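Local coordinates for protein lipase aflb (Neosartorya fumigata, PDB 6IDY) that is a fungal lipase that probably hydrolyses ester bonds of lipid substrates and carries a bound calcium ion, at residues T239-A242 against L243-P247; N291-F294 against I295-L298. All coordinates share one frame; numbering follows the deposited sequence.

Interaction 1. Residues T239-A242 against L243-P247; sequences TQWA and LKYWP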
loop_
_atom_site.group_PDB
_atom_site.type_symbol
_atom_site.label_atom_id
_atom_site.label_comp_id
_atom_site.label_asym_id
_atom_site.label_seq_id
_atom_site.Cartn_x
_atom_site.Cartn_y
_atom_site.Cartn_z
ATOM N N THR A 239 9.491 -3.119 0.102
ATOM C CA THR A 239 9.859 -4.315 0.852
ATOM C C THR A 239 10.826 -5.183 0.067
ATOM O O THR A 239 11.833 -5.607 0.625
ATOM C CB THR A 239 8.615 -5.071 1.332
ATOM O OG1 THR A 239 7.738 -4.153 1.980
ATOM C CG2 THR A 239 8.960 -6.242 2.281
ATOM N N GLN A 240 10.519 -5.450 -1.217
ATOM C CA GLN A 240 11.367 -6.256 -2.099
ATOM C C GLN A 240 12.765 -5.648 -2.235
ATOM O O GLN A 240 13.749 -6.389 -2.185
ATOM C CB GLN A 240 10.702 -6.446 -3.478
ATOM C CG GLN A 240 11.395 -7.484 -4.367
ATOM C CD GLN A 240 11.204 -8.933 -3.963
ATOM O OE1 GLN A 240 10.672 -9.269 -2.886
ATOM N NE2 GLN A 240 11.656 -9.833 -4.834
ATOM N N TRP A 241 12.850 -4.307 -2.392
ATOM C CA TRP A 241 14.132 -3.594 -2.475
ATOM C C TRP A 241 14.885 -3.725 -1.138
ATOM O O TRP A 241 16.073 -4.028 -1.147
ATOM C CB TRP A 241 13.928 -2.111 -2.875
ATOM C CG TRP A 241 15.204 -1.356 -3.137
ATOM C CD1 TRP A 241 16.018 -0.770 -2.210
ATOM C CD2 TRP A 241 15.791 -1.075 -4.419
ATOM N NE1 TRP A 241 17.079 -0.151 -2.830
ATOM C CE2 TRP A 241 16.956 -0.306 -4.188
ATOM C CE3 TRP A 241 15.456 -1.418 -5.745
ATOM C CZ2 TRP A 241 17.792 0.121 -5.231
ATOM C CZ3 TRP A 241 16.263 -0.961 -6.781
ATOM C CH2 TRP A 241 17.407 -0.194 -6.522
ATOM N N ALA A 242 14.184 -3.549 0.002
ATOM C CA ALA A 242 14.776 -3.692 1.345
ATOM C C ALA A 242 15.323 -5.114 1.549
ATOM O O ALA A 242 16.453 -5.274 2.005
ATOM C CB ALA A 242 13.740 -3.364 2.421
ATOM N N LEU A 243 14.547 -6.136 1.147
ATOM C CA LEU A 243 14.957 -7.536 1.263
ATOM C C LEU A 243 16.183 -7.845 0.391
ATOM O O LEU A 243 17.111 -8.513 0.847
ATOM C CB LEU A 243 13.788 -8.483 0.937
ATOM C CG LEU A 243 12.622 -8.500 1.932
ATOM C CD1 LEU A 243 11.416 -9.216 1.332
ATOM C CD2 LEU A 243 13.033 -9.139 3.282
ATOM N N LYS A 244 16.200 -7.326 -0.837
ATOM C CA LYS A 244 17.308 -7.530 -1.768
ATOM C C LYS A 244 18.620 -6.892 -1.271
ATOM O O LYS A 244 19.632 -7.582 -1.145
ATOM C CB LYS A 244 16.939 -6.986 -3.166
ATOM C CG LYS A 244 18.102 -7.011 -4.167
ATOM C CD LYS A 244 17.631 -6.828 -5.607
ATOM C CE LYS A 244 18.754 -7.097 -6.573
ATOM N NZ LYS A 244 18.463 -6.515 -7.906
ATOM N N TYR A 245 18.595 -5.575 -1.009
ATOM C CA TYR A 245 19.793 -4.821 -0.671
ATOM C C TYR A 245 20.150 -4.793 0.817
ATOM O O TYR A 245 21.254 -4.371 1.146
ATOM C CB TYR A 245 19.713 -3.419 -1.274
ATOM C CG TYR A 245 19.666 -3.492 -2.786
ATOM C CD1 TYR A 245 20.780 -3.895 -3.519
ATOM C CD2 TYR A 245 18.480 -3.266 -3.475
ATOM C CE1 TYR A 245 20.732 -4.002 -4.908
ATOM C CE2 TYR A 245 18.420 -3.365 -4.864
ATOM C CZ TYR A 245 19.549 -3.738 -5.576
ATOM O OH TYR A 245 19.490 -3.838 -6.943
ATOM N N TRP A 246 19.278 -5.279 1.710
ATOM C CA TRP A 246 19.646 -5.397 3.130
ATOM C C TRP A 246 19.418 -6.874 3.450
ATOM O O TRP A 246 18.384 -7.200 4.041
ATOM C CB TRP A 246 18.814 -4.469 4.046
ATOM C CG TRP A 246 19.288 -3.046 4.114
ATOM C CD1 TRP A 246 19.950 -2.451 5.149
ATOM C CD2 TRP A 246 19.058 -2.017 3.138
ATOM N NE1 TRP A 246 20.173 -1.121 4.867
ATOM C CE2 TRP A 246 19.633 -0.827 3.639
ATOM C CE3 TRP A 246 18.437 -1.989 1.876
ATOM C CZ2 TRP A 246 19.604 0.377 2.925
ATOM C CZ3 TRP A 246 18.421 -0.798 1.163
ATOM C CH2 TRP A 246 18.994 0.368 1.689
ATOM N N PRO A 247 20.312 -7.799 2.990
ATOM C CA PRO A 247 20.066 -9.242 3.209
ATOM C C PRO A 247 19.815 -9.674 4.652
ATOM O O PRO A 247 19.180 -10.709 4.855
ATOM C CB PRO A 247 21.318 -9.914 2.631
ATOM C CG PRO A 247 21.863 -8.942 1.670
ATOM C CD PRO A 247 21.569 -7.591 2.241
#

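Interaction 2. Residues N291-F294 against I295-L298; sequences NTEF and IRTL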
loop_
_atom_site.group_PDB
_atom_site.type_symbol
_atom_site.label_atom_id
_atom_site.label_comp_id
_atom_site.label_asym_id
_atom_site.label_seq_id
_atom_site.Cartn_x
_atom_site.Cartn_y
_atom_site.Cartn_z
ATOM N N ASN A 291 9.123 -0.117 -17.652
ATOM C CA ASN A 291 10.470 -0.239 -18.208
ATOM C C ASN A 291 11.520 0.695 -17.602
ATOM O O ASN A 291 12.563 0.931 -18.225
ATOM C CB ASN A 291 10.415 -0.078 -19.731
ATOM C CG ASN A 291 10.321 -1.417 -20.413
ATOM O OD1 ASN A 291 11.335 -2.077 -20.687
ATOM N ND2 ASN A 291 9.103 -1.868 -20.662
ATOM N N THR A 292 11.293 1.162 -16.374
ATOM C CA THR A 292 12.242 2.072 -15.742
ATOM C C THR A 292 13.530 1.390 -15.333
ATOM O O THR A 292 13.572 0.165 -15.196
ATOM C CB THR A 292 11.607 2.792 -14.559
ATOM O OG1 THR A 292 11.220 1.826 -13.577
ATOM C CG2 THR A 292 10.437 3.673 -14.982
ATOM N N GLU A 293 14.583 2.198 -15.127
ATOM C CA GLU A 293 15.867 1.725 -14.632
ATOM C C GLU A 293 15.677 1.194 -13.216
ATOM O O GLU A 293 16.295 0.197 -12.871
ATOM C CB GLU A 293 16.922 2.841 -14.661
ATOM C CG GLU A 293 17.629 2.948 -16.004
ATOM C CD GLU A 293 18.435 1.725 -16.406
ATOM O OE1 GLU A 293 19.316 1.301 -15.622
ATOM O OE2 GLU A 293 18.180 1.186 -17.507
ATOM N N PHE A 294 14.770 1.816 -12.423
ATOM C CA PHE A 294 14.462 1.363 -11.067
ATOM C C PHE A 294 13.981 -0.096 -11.054
ATOM O O PHE A 294 14.548 -0.913 -10.336
ATOM C CB PHE A 294 13.431 2.278 -10.367
ATOM C CG PHE A 294 13.029 1.696 -9.030
ATOM C CD1 PHE A 294 13.877 1.790 -7.930
ATOM C CD2 PHE A 294 11.873 0.929 -8.908
ATOM C CE1 PHE A 294 13.549 1.174 -6.724
ATOM C CE2 PHE A 294 11.556 0.298 -7.705
ATOM C CZ PHE A 294 12.410 0.403 -6.631
ATOM N N ILE A 295 12.913 -0.394 -11.816
ATOM C CA ILE A 295 12.298 -1.719 -11.922
ATOM C C ILE A 295 13.302 -2.749 -12.451
ATOM O O ILE A 295 13.436 -3.816 -11.856
ATOM C CB ILE A 295 10.972 -1.649 -12.747
ATOM C CG1 ILE A 295 9.872 -0.834 -11.999
ATOM C CG2 ILE A 295 10.457 -3.038 -13.173
ATOM C CD1 ILE A 295 9.424 -1.353 -10.622
ATOM N N ARG A 296 14.018 -2.411 -13.535
ATOM C CA ARG A 296 15.043 -3.264 -14.148
ATOM C C ARG A 296 16.163 -3.585 -13.141
ATOM O O ARG A 296 16.614 -4.732 -13.082
ATOM C CB ARG A 296 15.611 -2.575 -15.394
ATOM C CG ARG A 296 16.594 -3.408 -16.220
ATOM C CD ARG A 296 16.540 -3.083 -17.712
ATOM N NE ARG A 296 16.616 -1.644 -17.991
ATOM C CZ ARG A 296 15.578 -0.889 -18.347
ATOM N NH1 ARG A 296 14.369 -1.425 -18.470
ATOM N NH2 ARG A 296 15.739 0.406 -18.573
ATOM N N THR A 297 16.595 -2.575 -12.347
ATOM C CA THR A 297 17.637 -2.754 -11.324
ATOM C C THR A 297 17.129 -3.691 -10.236
ATOM O O THR A 297 17.850 -4.596 -9.842
ATOM C CB THR A 297 18.096 -1.403 -10.746
ATOM O OG1 THR A 297 18.604 -0.600 -11.810
ATOM C CG2 THR A 297 19.174 -1.556 -9.670
ATOM N N LEU A 298 15.890 -3.474 -9.759
ATOM C CA LEU A 298 15.303 -4.309 -8.715
ATOM C C LEU A 298 15.180 -5.756 -9.157
ATOM O O LEU A 298 15.585 -6.648 -8.414
ATOM C CB LEU A 298 13.925 -3.769 -8.275
ATOM C CG LEU A 298 13.134 -4.663 -7.285
ATOM C CD1 LEU A 298 13.897 -4.876 -5.970
ATOM C CD2 LEU A 298 11.757 -4.106 -7.031
HETATM O O HOH W 1 14.664 2.964 -18.925
#

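Interaction 1. Residues T239-A242 against L243-P247
Four i to i+4 backbone bonds join T239-A242 to L243-P247 at the C-terminal end of helix 235-245: L243 N to T239 O, K244 N to Q240 O, Y245 N to W241 O and W246 N to A242 O. The third is nearly straight, at 176° on the hydrogen. The last is more bent, and W246 is where the chain leaves helical geometry. One turn apart, W241 and Y245 carry the side-chain contact. A chi1 of -173° swings the W241 indole away from its backbone N. Y245, with CG beside its own N, reaches back one turn and lays CD2 and CE2 over a face of the indole. Y245 CE2 sits 3.3 Å above the indole plane, over its centre. The closest approach is W241 CE2 to Y245 CD2, at 3.4 Å. The planes are 48° apart, so the pair is oblique. On the Y245 ring, K244 CG lies over one face. The extended K244 chain places NZ 3.0 Å from Y245 OH, to which it donates; NZ also bonds G300 O. W246 adds a looser touch, CZ3 to W241 CD1 at 4.1 Å. On another side of the helix, T239 and L243 run side by side, T239 CG2 to L243 CD1 at 4.0 Å. Beyond the segments, W241 NE1 bonds Y438 OH, and Q240 NE2 bonds G303 O. The indole thus has a tyrosine over one face and a polar partner for its nitrogen. Together these should restrict its rotation within a largely buried helix end.

Interaction 2. Residues N291-F294 against I295-L298
T292 turns OG1 between its backbone N and carbonyl carbon (chi1 62°), and this points the hydroxyl oxygen at the N-H of I295. T292 is at the N-cap position of helix 293-299, and its OG1 accepts a weak capping bond from I295 N, at 3.3 Å. T292 OG1 also bonds Q287 O. R296 bends at chi2 and chi3 and folds back over the start of the helix. Its guanidinium meets E293 in a salt bridge, R296 NH2 to E293 OE2 at 2.8 Å. The two planes are 64° apart, and the nitrogen meets OE2 from above the carboxylate plane. R296 NH1 donates to N291 O at 3.0 Å, from above that carbonyl's plane. Water 1 links the same N291 O to R296 NH2. T292 O lies over one face of the guanidinium, offset toward its rim. R296, E293 and N291 are all exposed, so this network sits at the surface. E293 O takes two bonds, from T297 N at 2.8 Å and T297 OG1 at 2.7 Å, reaching it from opposite faces of its plane. F294 and I295 form an apolar patch, with F294 CD2 to I295 CD1 at 3.8 Å. E432 carboxylate oxygens accept from the backbone N atoms of E293 and F294. F294 touches V205 and Q206 of helix 205-223, while I295 and L298 pack on L237 of helix 235-245.

How the interactions relate
From the N terminus, strand 227-232 leads into helix 235-245, whose last turns form interaction 1, and the chain then returns through strand 253-259. Interaction 2 comes later, at the start of helix 293-299, before strand 310-314. Each contact joins two consecutive segments of chain and closes only a helical turn. The two are in series and neither nest nor cross. The centres of interaction 1 and interaction 2 are about 14 Å apart, and the two touch directly. W241 stacks on F294, with W241 CE3 3.4 Å from F294 CE1. K244 NZ probably bonds L298 O, at 2.9 Å. These links tie helix 293-299 to the helix of the beta-alpha-beta unit, and helix 205-223 touches both.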